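Local structure of toll-like receptor 13 (Mus musculus, 4Z0C) at residues Lys403-Ala408 against Thr421-Leu426. The protein recognises and binds bacterial 23S rRNA as an innate immune receptor and signals through MYD88 and TRAF6 to activate NF-kappa-B. Residues are numbered along the deposited sequence; the frame is centred on the assembly and turned at random.
Sequences KELNLA and TQFPNL
Leu426 reaches the strand 404-406 with its CD1 methyl, which lies 3.6 Å from Lys403 C and 3.7 Å from Glu404 N, and thus rests on the peptide unit that leads into the strand. The same methyl stands 4.1 Å from Leu405 CB. Farther along, CD2 of Leu405 comes within 3.8 Å of CE2 of Phe423, an oblique approach to the ring in which the two side chains cross at about a right angle. The CB of Leu405 already points toward the loop; with CG anti to the backbone N (chi1 177°) and chi2 at 60°, CD2 is carried to the Phe423 ring. No hydrogen bond joins the segments; the side-chain contacts are apolar, and Leu426 also packs on backbone. Leu405, Phe423 and Leu426 are all buried.

The loop is tied by a second shell: a type I turn from Phe423 to Leu426, with Leu426 N bonded to Phe423 O at 3.1 Å, keeps the two residues close, while Asn425 ND2 bonds to Phe400 O and its OD1 to Lys449 NZ. On the strand side, Lys403 and Glu404 form backbone bonds with Glu379, and Leu405 touches Leu381 and Leu429 of the flanking parallel strands. Short strand, inward leucine and returning loop with its phenylalanine together make one coil of the leucine-rich-repeat solenoid of the TLR13 ectodomain, joining LRR 16 to LRR 17.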
ATOM      1  N   LYS A 403      23.440   8.621  21.190  1.00 32.24           N
ATOM      2  CA  LYS A 403      22.822   9.716  20.462  1.00 33.40           C
ATOM      3  C   LYS A 403      21.962   9.153  19.348  1.00 34.74           C
ATOM      4  O   LYS A 403      20.947   9.739  18.975  1.00 38.36           O
ATOM      5  CB  LYS A 403      23.881  10.670  19.905  1.00 31.97           C
ATOM      6  CG  LYS A 403      24.792  11.243  20.990  1.00 46.31           C
ATOM      7  CD  LYS A 403      25.981  12.044  20.444  1.00 41.85           C
ATOM      8  CE  LYS A 403      25.629  13.509  20.311  1.00 40.11           C
ATOM      9  NZ  LYS A 403      26.822  14.366  20.033  1.00 38.21           N
ATOM     10  N   GLU A 404      22.350   7.990  18.842  1.00 28.77           N
ATOM     11  CA  GLU A 404      21.609   7.385  17.742  1.00 31.43           C
ATOM     12  C   GLU A 404      21.426   5.876  17.898  1.00 30.06           C
ATOM     13  O   GLU A 404      22.404   5.143  18.043  1.00 29.27           O
ATOM     14  CB  GLU A 404      22.290   7.690  16.403  1.00 29.14           C
ATOM     15  CG  GLU A 404      21.614   6.960  15.249  1.00 43.33           C
ATOM     16  CD  GLU A 404      22.011   7.470  13.874  1.00 57.39           C
ATOM     17  OE1 GLU A 404      21.678   6.772  12.883  1.00 56.97           O
ATOM     18  OE2 GLU A 404      22.634   8.558  13.780  1.00 62.35           O
ATOM     19  N   LEU A 405      20.174   5.418  17.828  1.00 33.89           N
ATOM     20  CA  LEU A 405      19.853   3.991  17.912  1.00 24.28           C
ATOM     21  C   LEU A 405      19.128   3.559  16.643  1.00 24.55           C
ATOM     22  O   LEU A 405      18.086   4.108  16.287  1.00 23.18           O
ATOM     23  CB  LEU A 405      19.003   3.695  19.163  1.00 21.23           C
ATOM     24  CG  LEU A 405      18.491   2.260  19.418  1.00 25.71           C
ATOM     25  CD1 LEU A 405      19.642   1.235  19.553  1.00 20.46           C
ATOM     26  CD2 LEU A 405      17.569   2.187  20.637  1.00 20.74           C
ATOM     27  N   ASN A 406      19.698   2.593  15.937  1.00 25.63           N
ATOM     28  CA  ASN A 406      19.071   2.075  14.722  1.00 21.13           C
ATOM     29  C   ASN A 406      18.546   0.650  14.928  1.00 29.28           C
ATOM     30  O   ASN A 406      19.327  -0.307  15.091  1.00 24.45           O
ATOM     31  CB  ASN A 406      20.054   2.111  13.548  1.00 16.28           C
ATOM     32  CG  ASN A 406      19.403   1.729  12.223  1.00 25.32           C
ATOM     33  OD1 ASN A 406      18.179   1.603  12.125  1.00 29.72           O
ATOM     34  ND2 ASN A 406      20.225   1.525  11.200  1.00 25.32           N
ATOM     35  N   LEU A 407      17.218   0.539  14.904  1.00 29.27           N
ATOM     36  CA  LEU A 407      16.488  -0.708  15.089  1.00 24.13           C
ATOM     37  C   LEU A 407      15.618  -1.014  13.871  1.00 29.32           C
ATOM     38  O   LEU A 407      14.659  -1.750  13.970  1.00 30.64           O
ATOM     39  CB  LEU A 407      15.592  -0.583  16.321  1.00 17.68           C
ATOM     40  CG  LEU A 407      16.311  -0.606  17.665  1.00 24.76           C
ATOM     41  CD1 LEU A 407      15.388  -0.113  18.745  1.00 32.69           C
ATOM     42  CD2 LEU A 407      16.698  -2.042  17.965  1.00 20.28           C
ATOM     43  N   ALA A 408      15.965  -0.452  12.723  1.00 26.75           N
ATOM     44  CA  ALA A 408      15.177  -0.633  11.513  1.00 19.71           C
ATOM     45  C   ALA A 408      15.155  -2.073  11.021  1.00 18.50           C
ATOM     46  O   ALA A 408      16.143  -2.776  11.111  1.00 26.92           O
ATOM     47  CB  ALA A 408      15.689   0.279  10.411  1.00 11.41           C
ATOM     48  N   THR A 421      14.191   4.286  28.698  1.00 43.39           N
ATOM     49  CA  THR A 421      14.548   5.050  29.888  1.00 43.08           C
ATOM     50  C   THR A 421      16.052   5.324  29.985  1.00 41.23           C
ATOM     51  O   THR A 421      16.484   6.261  30.655  1.00 39.29           O
ATOM     52  CB  THR A 421      14.074   4.292  31.133  1.00 42.22           C
ATOM     53  OG1 THR A 421      12.668   4.059  31.010  1.00 39.71           O
ATOM     54  CG2 THR A 421      14.357   5.080  32.410  1.00 42.70           C
ATOM     55  N   GLN A 422      16.848   4.502  29.314  1.00 37.52           N
ATOM     56  CA  GLN A 422      18.290   4.577  29.454  1.00 41.76           C
ATOM     57  C   GLN A 422      18.985   5.506  28.445  1.00 42.12           C
ATOM     58  O   GLN A 422      20.224   5.588  28.416  1.00 43.39           O
ATOM     59  CB  GLN A 422      18.865   3.165  29.358  1.00 47.50           C
ATOM     60  CG  GLN A 422      18.203   2.207  30.309  1.00 49.13           C
ATOM     61  CD  GLN A 422      18.462   2.593  31.741  1.00 50.59           C
ATOM     62  OE1 GLN A 422      19.607   2.616  32.186  1.00 51.93           O
ATOM     63  NE2 GLN A 422      17.402   2.924  32.470  1.00 51.97           N
ATOM     64  N   PHE A 423      18.206   6.223  27.637  1.00 29.91           N
ATOM     65  CA  PHE A 423      18.791   7.036  26.574  1.00 33.23           C
ATOM     66  C   PHE A 423      18.458   8.523  26.658  1.00 39.62           C
ATOM     67  O   PHE A 423      17.922   9.077  25.706  1.00 40.46           O
ATOM     68  CB  PHE A 423      18.337   6.514  25.206  1.00 32.24           C
ATOM     69  CG  PHE A 423      18.539   5.037  25.026  1.00 34.87           C
ATOM     70  CD1 PHE A 423      19.730   4.440  25.379  1.00 33.87           C
ATOM     71  CD2 PHE A 423      17.527   4.241  24.511  1.00 36.26           C
ATOM     72  CE1 PHE A 423      19.904   3.066  25.222  1.00 34.17           C
ATOM     73  CE2 PHE A 423      17.702   2.870  24.353  1.00 26.51           C
ATOM     74  CZ  PHE A 423      18.884   2.288  24.705  1.00 24.92           C
ATOM     75  N   PRO A 424      18.810   9.189  27.774  1.00 43.03           N
ATOM     76  CA  PRO A 424      18.433  10.605  27.910  1.00 36.91           C
ATOM     77  C   PRO A 424      19.032  11.542  26.857  1.00 40.02           C
ATOM     78  O   PRO A 424      18.520  12.652  26.708  1.00 44.85           O
ATOM     79  CB  PRO A 424      18.953  10.972  29.310  1.00 36.08           C
ATOM     80  CG  PRO A 424      20.020   9.957  29.604  1.00 34.06           C
ATOM     81  CD  PRO A 424      19.535   8.700  28.962  1.00 35.27           C
ATOM     82  N   ASN A 425      20.077  11.114  26.146  1.00 33.33           N
ATOM     83  CA  ASN A 425      20.720  11.953  25.132  1.00 30.71           C
ATOM     84  C   ASN A 425      20.411  11.553  23.696  1.00 28.31           C
ATOM     85  O   ASN A 425      21.000  12.085  22.773  1.00 31.45           O
ATOM     86  CB  ASN A 425      22.242  11.924  25.299  1.00 35.51           C
ATOM     87  CG  ASN A 425      22.717  12.765  26.450  1.00 39.76           C
ATOM     88  OD1 ASN A 425      22.563  13.986  26.436  1.00 38.25           O
ATOM     89  ND2 ASN A 425      23.260  12.112  27.485  1.00 33.94           N
ATOM     90  N   LEU A 426      19.529  10.585  23.507  1.00 34.33           N
ATOM     91  CA  LEU A 426      19.210  10.122  22.164  1.00 31.75           C
ATOM     92  C   LEU A 426      18.710  11.293  21.319  1.00 31.44           C
ATOM     93  O   LEU A 426      18.007  12.173  21.812  1.00 36.68           O
ATOM     94  CB  LEU A 426      18.151   9.027  22.216  1.00 27.53           C
ATOM     95  CG  LEU A 426      18.260   7.983  21.105  1.00 28.03           C
ATOM     96  CD1 LEU A 426      19.601   7.214  21.198  1.00 24.35           C
ATOM     97  CD2 LEU A 426      17.063   7.036  21.152  1.00 22.77           C
TER